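Local coordinates for protein glycosyl transferase family 8 (Streptococcus pneumoniae, PDB 5GVW) that transfers galactose from UDP-galactose to the terminal glucose of the already glycosylated serine-rich repeat protein PsrP, a step in its O-glycosylation, at residues 102-107 / 144-149; 278-283 / 345-350. All coordinates share one frame; numbering follows the deposited sequence.

Interaction 1. Residues 102-107 / 144-149. With MN (manganese (II) ion), chain E.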
loop_
_atom_site.group_PDB
_atom_site.type_symbol
_atom_site.label_atom_id
_atom_site.label_comp_id
_atom_site.label_asym_id
_atom_site.label_seq_id
_atom_site.Cartn_x
_atom_site.Cartn_y
_atom_site.Cartn_z
ATOM N N VAL A 102 -19.938 -4.108 -19.595
ATOM C CA VAL A 102 -18.973 -3.725 -18.548
ATOM C C VAL A 102 -17.632 -3.191 -19.102
ATOM O O VAL A 102 -17.112 -3.715 -20.093
ATOM C CB VAL A 102 -18.705 -4.882 -17.572
ATOM C CG1 VAL A 102 -17.949 -6.031 -18.235
ATOM C CG2 VAL A 102 -17.940 -4.390 -16.351
ATOM N N LEU A 103 -17.073 -2.184 -18.415
ATOM C CA LEU A 103 -15.741 -1.622 -18.720
ATOM C C LEU A 103 -14.647 -2.323 -17.895
ATOM O O LEU A 103 -14.610 -2.165 -16.680
ATOM C CB LEU A 103 -15.731 -0.101 -18.423
ATOM C CG LEU A 103 -14.444 0.684 -18.760
ATOM C CD1 LEU A 103 -14.034 0.511 -20.214
ATOM C CD2 LEU A 103 -14.578 2.171 -18.458
ATOM N N TYR A 104 -13.778 -3.114 -18.519
ATOM C CA TYR A 104 -12.617 -3.647 -17.792
ATOM C C TYR A 104 -11.504 -2.596 -17.720
ATOM O O TYR A 104 -11.270 -1.861 -18.697
ATOM C CB TYR A 104 -12.033 -4.904 -18.434
ATOM C CG TYR A 104 -10.704 -5.231 -17.809
ATOM C CD1 TYR A 104 -10.626 -5.893 -16.575
ATOM C CD2 TYR A 104 -9.531 -4.771 -18.383
ATOM C CE1 TYR A 104 -9.400 -6.157 -15.977
ATOM C CE2 TYR A 104 -8.307 -5.010 -17.793
ATOM C CZ TYR A 104 -8.229 -5.714 -16.599
ATOM O OH TYR A 104 -6.971 -5.927 -16.052
ATOM N N LEU A 105 -10.796 -2.573 -16.587
ATOM C CA LEU A 105 -9.658 -1.668 -16.382
ATOM C C LEU A 105 -8.491 -2.356 -15.653
ATOM O O LEU A 105 -8.644 -2.940 -14.569
ATOM C CB LEU A 105 -10.061 -0.398 -15.599
ATOM C CG LEU A 105 -11.110 0.596 -16.103
ATOM C CD1 LEU A 105 -11.338 1.711 -15.087
ATOM C CD2 LEU A 105 -10.738 1.231 -17.421
ATOM N N ASP A 106 -7.317 -2.267 -16.267
ATOM C CA ASP A 106 -6.037 -2.493 -15.594
ATOM C C ASP A 106 -5.908 -1.559 -14.407
ATOM O O ASP A 106 -6.547 -0.485 -14.383
ATOM C CB ASP A 106 -4.882 -2.248 -16.565
ATOM C CG ASP A 106 -4.348 -3.529 -17.200
ATOM O OD1 ASP A 106 -5.001 -4.584 -17.121
ATOM O OD2 ASP A 106 -3.248 -3.454 -17.791
ATOM N N SER A 107 -5.114 -1.984 -13.419
ATOM C CA SER A 107 -4.909 -1.215 -12.168
ATOM C C SER A 107 -3.656 -0.300 -12.188
ATOM O O SER A 107 -3.447 0.511 -11.276
ATOM C CB SER A 107 -4.900 -2.154 -10.959
ATOM O OG SER A 107 -4.091 -3.288 -11.193
ATOM N N GLY A 144 -5.747 -3.517 -21.606
ATOM C CA GLY A 144 -5.878 -2.841 -20.331
ATOM C C GLY A 144 -7.114 -1.979 -20.201
ATOM O O GLY A 144 -7.435 -1.547 -19.098
ATOM N N VAL A 145 -7.780 -1.680 -21.314
ATOM C CA VAL A 145 -9.084 -1.004 -21.270
ATOM C C VAL A 145 -9.948 -1.724 -22.277
ATOM O O VAL A 145 -9.580 -1.775 -23.435
ATOM C CB VAL A 145 -9.020 0.476 -21.647
ATOM C CG1 VAL A 145 -10.404 1.114 -21.511
ATOM C CG2 VAL A 145 -8.009 1.206 -20.778
ATOM N N LEU A 146 -11.068 -2.287 -21.824
ATOM C CA LEU A 146 -11.986 -3.077 -22.669
ATOM C C LEU A 146 -13.400 -2.694 -22.298
ATOM O O LEU A 146 -13.780 -2.826 -21.121
ATOM C CB LEU A 146 -11.826 -4.578 -22.451
ATOM C CG LEU A 146 -10.405 -5.114 -22.487
ATOM C CD1 LEU A 146 -10.422 -6.597 -22.222
ATOM C CD2 LEU A 146 -9.767 -4.892 -23.837
ATOM N N LEU A 147 -14.147 -2.179 -23.278
ATOM C CA LEU A 147 -15.587 -2.047 -23.159
ATOM C C LEU A 147 -16.172 -3.387 -23.653
ATOM O O LEU A 147 -16.176 -3.656 -24.837
ATOM C CB LEU A 147 -16.096 -0.847 -23.949
ATOM C CG LEU A 147 -17.513 -0.400 -23.615
ATOM C CD1 LEU A 147 -17.611 0.107 -22.177
ATOM C CD2 LEU A 147 -17.980 0.652 -24.624
ATOM N N ILE A 148 -16.594 -4.222 -22.705
ATOM C CA ILE A 148 -16.981 -5.604 -22.943
ATOM C C ILE A 148 -18.506 -5.744 -23.075
ATOM O O ILE A 148 -19.269 -5.277 -22.214
ATOM C CB ILE A 148 -16.471 -6.518 -21.803
ATOM C CG1 ILE A 148 -14.947 -6.483 -21.781
ATOM C CG2 ILE A 148 -16.948 -7.953 -22.011
ATOM C CD1 ILE A 148 -14.263 -7.344 -20.728
ATOM N N ASN A 149 -18.935 -6.395 -24.154
ATOM C CA ASN A 149 -20.317 -6.883 -24.280
ATOM C C ASN A 149 -20.452 -8.162 -23.451
ATOM O O ASN A 149 -20.221 -9.277 -23.935
ATOM C CB ASN A 149 -20.678 -7.151 -25.748
ATOM C CG ASN A 149 -22.169 -7.320 -25.975
ATOM O OD1 ASN A 149 -22.957 -7.452 -25.038
ATOM N ND2 ASN A 149 -22.564 -7.305 -27.239
HETATM MN MN MN E . -0.816 -3.049 -17.657
HETATM O O HOH W 1 0.481 -4.878 -18.763
#

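Interaction 2. Residues 278-283 / 345-350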
loop_
_atom_site.group_PDB
_atom_site.type_symbol
_atom_site.label_atom_id
_atom_site.label_comp_id
_atom_site.label_asym_id
_atom_site.label_seq_id
_atom_site.Cartn_x
_atom_site.Cartn_y
_atom_site.Cartn_z
ATOM N N LEU A 278 -25.865 -10.125 16.234
ATOM C CA LEU A 278 -25.527 -11.405 16.832
ATOM C C LEU A 278 -24.180 -11.933 16.366
ATOM O O LEU A 278 -23.736 -11.621 15.311
ATOM C CB LEU A 278 -26.599 -12.407 16.433
ATOM C CG LEU A 278 -27.279 -13.399 17.351
ATOM C CD1 LEU A 278 -26.709 -14.783 17.209
ATOM C CD2 LEU A 278 -27.318 -13.004 18.794
ATOM N N GLN A 279 -23.548 -12.761 17.170
ATOM C CA GLN A 279 -22.246 -13.329 16.832
ATOM C C GLN A 279 -22.280 -14.841 16.901
ATOM O O GLN A 279 -22.535 -15.377 17.958
ATOM C CB GLN A 279 -21.194 -12.814 17.814
ATOM C CG GLN A 279 -21.033 -11.290 17.822
ATOM C CD GLN A 279 -20.213 -10.741 16.674
ATOM O OE1 GLN A 279 -19.335 -11.423 16.130
ATOM N NE2 GLN A 279 -20.480 -9.493 16.309
ATOM N N CYS A 280 -22.017 -15.535 15.796
ATOM C CA CYS A 280 -22.071 -17.010 15.804
ATOM C C CYS A 280 -20.733 -17.613 15.517
ATOM O O CYS A 280 -19.943 -17.020 14.802
ATOM C CB CYS A 280 -23.086 -17.545 14.798
ATOM S SG CYS A 280 -24.788 -16.983 15.051
ATOM N N VAL A 281 -20.495 -18.801 16.056
ATOM C CA VAL A 281 -19.192 -19.486 15.930
ATOM C C VAL A 281 -19.280 -20.997 15.684
ATOM O O VAL A 281 -20.172 -21.680 16.191
ATOM C CB VAL A 281 -18.319 -19.253 17.191
ATOM C CG1 VAL A 281 -19.122 -19.459 18.462
ATOM C CG2 VAL A 281 -17.081 -20.147 17.196
ATOM N N ASN A 282 -18.329 -21.503 14.912
ATOM C CA ASN A 282 -18.182 -22.934 14.700
ATOM C C ASN A 282 -16.705 -23.275 14.635
ATOM O O ASN A 282 -15.919 -22.511 14.093
ATOM C CB ASN A 282 -18.861 -23.373 13.389
ATOM C CG ASN A 282 -18.667 -24.860 13.098
ATOM O OD1 ASN A 282 -17.915 -25.240 12.194
ATOM N ND2 ASN A 282 -19.306 -25.711 13.907
ATOM N N LEU A 283 -16.335 -24.412 15.208
ATOM C CA LEU A 283 -15.037 -24.994 14.967
ATOM C C LEU A 283 -15.261 -26.234 14.106
ATOM O O LEU A 283 -16.100 -27.072 14.420
ATOM C CB LEU A 283 -14.355 -25.349 16.296
ATOM C CG LEU A 283 -13.147 -26.302 16.224
ATOM C CD1 LEU A 283 -11.915 -25.561 15.734
ATOM C CD2 LEU A 283 -12.868 -26.954 17.565
ATOM N N LEU A 345 -24.000 -17.405 20.118
ATOM C CA LEU A 345 -24.560 -18.731 19.733
ATOM C C LEU A 345 -23.501 -19.631 19.100
ATOM O O LEU A 345 -22.731 -19.164 18.280
ATOM C CB LEU A 345 -25.662 -18.533 18.693
ATOM C CG LEU A 345 -26.946 -19.368 18.636
ATOM C CD1 LEU A 345 -27.682 -19.053 17.334
ATOM C CD2 LEU A 345 -26.716 -20.860 18.804
ATOM N N TYR A 346 -23.440 -20.902 19.476
ATOM C CA TYR A 346 -22.566 -21.845 18.781
ATOM C C TYR A 346 -23.405 -22.606 17.750
ATOM O O TYR A 346 -24.443 -23.162 18.100
ATOM C CB TYR A 346 -21.904 -22.806 19.751
ATOM C CG TYR A 346 -20.838 -23.651 19.098
ATOM C CD1 TYR A 346 -21.149 -24.878 18.542
ATOM C CD2 TYR A 346 -19.525 -23.200 18.995
ATOM C CE1 TYR A 346 -20.178 -25.638 17.927
ATOM C CE2 TYR A 346 -18.556 -23.958 18.366
ATOM C CZ TYR A 346 -18.878 -25.171 17.832
ATOM O OH TYR A 346 -17.926 -25.961 17.190
ATOM N N LEU A 347 -22.981 -22.601 16.479
ATOM C CA LEU A 347 -23.681 -23.332 15.432
ATOM C C LEU A 347 -22.888 -24.591 15.189
ATOM O O LEU A 347 -21.800 -24.540 14.671
ATOM C CB LEU A 347 -23.767 -22.485 14.170
ATOM C CG LEU A 347 -24.416 -21.109 14.348
ATOM C CD1 LEU A 347 -24.388 -20.365 13.025
ATOM C CD2 LEU A 347 -25.852 -21.178 14.839
ATOM N N ASP A 348 -23.409 -25.730 15.602
ATOM C CA ASP A 348 -22.658 -26.991 15.495
ATOM C C ASP A 348 -23.003 -27.574 14.124
ATOM O O ASP A 348 -23.846 -28.458 14.012
ATOM C CB ASP A 348 -22.997 -27.948 16.652
ATOM C CG ASP A 348 -22.182 -29.241 16.612
ATOM O OD1 ASP A 348 -21.257 -29.348 15.803
ATOM O OD2 ASP A 348 -22.483 -30.175 17.376
ATOM N N LEU A 349 -22.362 -27.022 13.097
ATOM C CA LEU A 349 -22.628 -27.334 11.693
ATOM C C LEU A 349 -21.563 -28.211 11.023
ATOM O O LEU A 349 -21.774 -28.660 9.904
ATOM C CB LEU A 349 -22.773 -26.037 10.882
ATOM C CG LEU A 349 -23.613 -24.918 11.483
ATOM C CD1 LEU A 349 -23.619 -23.648 10.657
ATOM C CD2 LEU A 349 -25.016 -25.419 11.650
ATOM N N ASN A 350 -20.424 -28.453 11.660
ATOM C CA ASN A 350 -19.343 -29.193 10.967
ATOM C C ASN A 350 -19.722 -30.658 10.790
ATOM O O ASN A 350 -20.529 -31.171 11.536
ATOM C CB ASN A 350 -17.953 -29.025 11.614
ATOM C CG ASN A 350 -17.897 -29.470 13.066
ATOM O OD1 ASN A 350 -18.650 -28.985 13.905
ATOM N ND2 ASN A 350 -16.958 -30.373 13.378
HETATM O O HOH W 2 -16.802 -29.311 16.417
#

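Interaction 1. Residues 102-107 / 144-149
Tyr104 and Leu146 face each other as a hydrogen-bonded pair of antiparallel strands, their CB atoms 4.0 Å apart. CD1 of Ile148, two residues along the same strand as Leu146, also reaches Tyr104 CB at 4.0 Å, while further back Val102 and Ile148 lie side by side and point the same way. All four side chains share one sheet face, on which Ile93 of helix 93-96 packs.

The aromatic ring is carried forward along the strand because its CG stands opposite the backbone N (chi1 169°). Its CD2–CE2 side passes obliquely near the carbonyl of Gly144, and its OH donates to Asp106 OD1 over 2.6 Å, meeting the anti lone pair of that oxygen in the plane of the ring. OD1 also forms a salt bridge with Arg90, so one carboxylate oxygen is gripped twice. The other, OD2, binds the manganese at 2.5 Å. A backbone bond from Asp106 N to Gly144 O (2.9 Å) fixes the base of this side chain. Its carboxylate carbon CG lies 3.6 Å from the CA of Gly144.

On the reverse face, Leu103 CD1 meets Val145 CG1 at 3.9 Å and also touches Leu147 CD1. Leu105 lies alongside Val145, and Leu118 and Phe119 of helix 116-119 extend the apolar layer around Leu103.

A metal-binding aspartate just beyond a central strand, followed, after the intervening Ser107, by Asp108, is the DXD motif of GT-A glycosyltransferases, whose manganese holds the nucleotide-sugar diphosphate.

Interaction 2. Residues 278-283 / 345-350
Val281 and Tyr346 meet on neighbouring parallel strands at the middle of a six-stranded parallel sheet flanked by helices, a Rossmann-like arrangement. The Val281 carbonyl oxygen sits over one face of the tyrosine ring, 3.3 Å above its plane and displaced toward the rim, while also accepting the backbone N-H of Leu347. Val281 CG1 approaches the same rim at CD2 (3.8 Å). A trans first torsion (chi1 -171°) lays the Tyr346 ring along the adjacent strand, and its hydroxyl accepts the Leu283 N-H in a nearly straight bond (3.0 Å, 169°). A side chain thus supplies the acceptor for a strand amide beyond the last paired residues.

Asn282 works on the reverse face. Its ND2 donates to Leu347 O at 2.9 Å, in the carbonyl plane although the oxygen lies 31° out of the amide plane, and makes a weak bond to Asn350 OD1. Its own OD1 is buried without a partner in the model. Toward the strand starts this face becomes apolar: Cys280 CB touches Leu347 CD1 at 3.6 Å, and Leu345 CB packs against Cys280 SG.

In the next shell, Ile401 of helix 395-403 covers Leu345 and Leu347, and Ile370 of strand 369-372 touches both. Beyond Leu347 the chain makes an inverse gamma turn centred on Asp348, whose carboxylate is tied to Lys354, Tyr359 and Tyr385. That turn precedes Asn350, where one water donates to Leu283 O over 3.1 Å and accepts a weak bond from Asn350 ND2.

How the interactions relate
Interactions 1 and 2 each join central neighbouring strands of a separate sheet, one mixed and antiparallel at this point, the other wholly parallel. They follow one another along the chain and lie on opposite sides of its centre, about 41 Å apart between centres and about 32 Å between nearest atoms, without touching. Of the two contacts, interaction 1 alone includes a manganese ligand, Asp106; Asp108 and His227 probably complete the protein ligands, and UDP is expected to bind there. The pairing of 278-283 with 345-350 lies away from this site. In both, a tyrosine on a paired strand directs its hydroxyl along the sheet, donating to a metal-binding carboxylate in one and accepting a backbone N-H in the other.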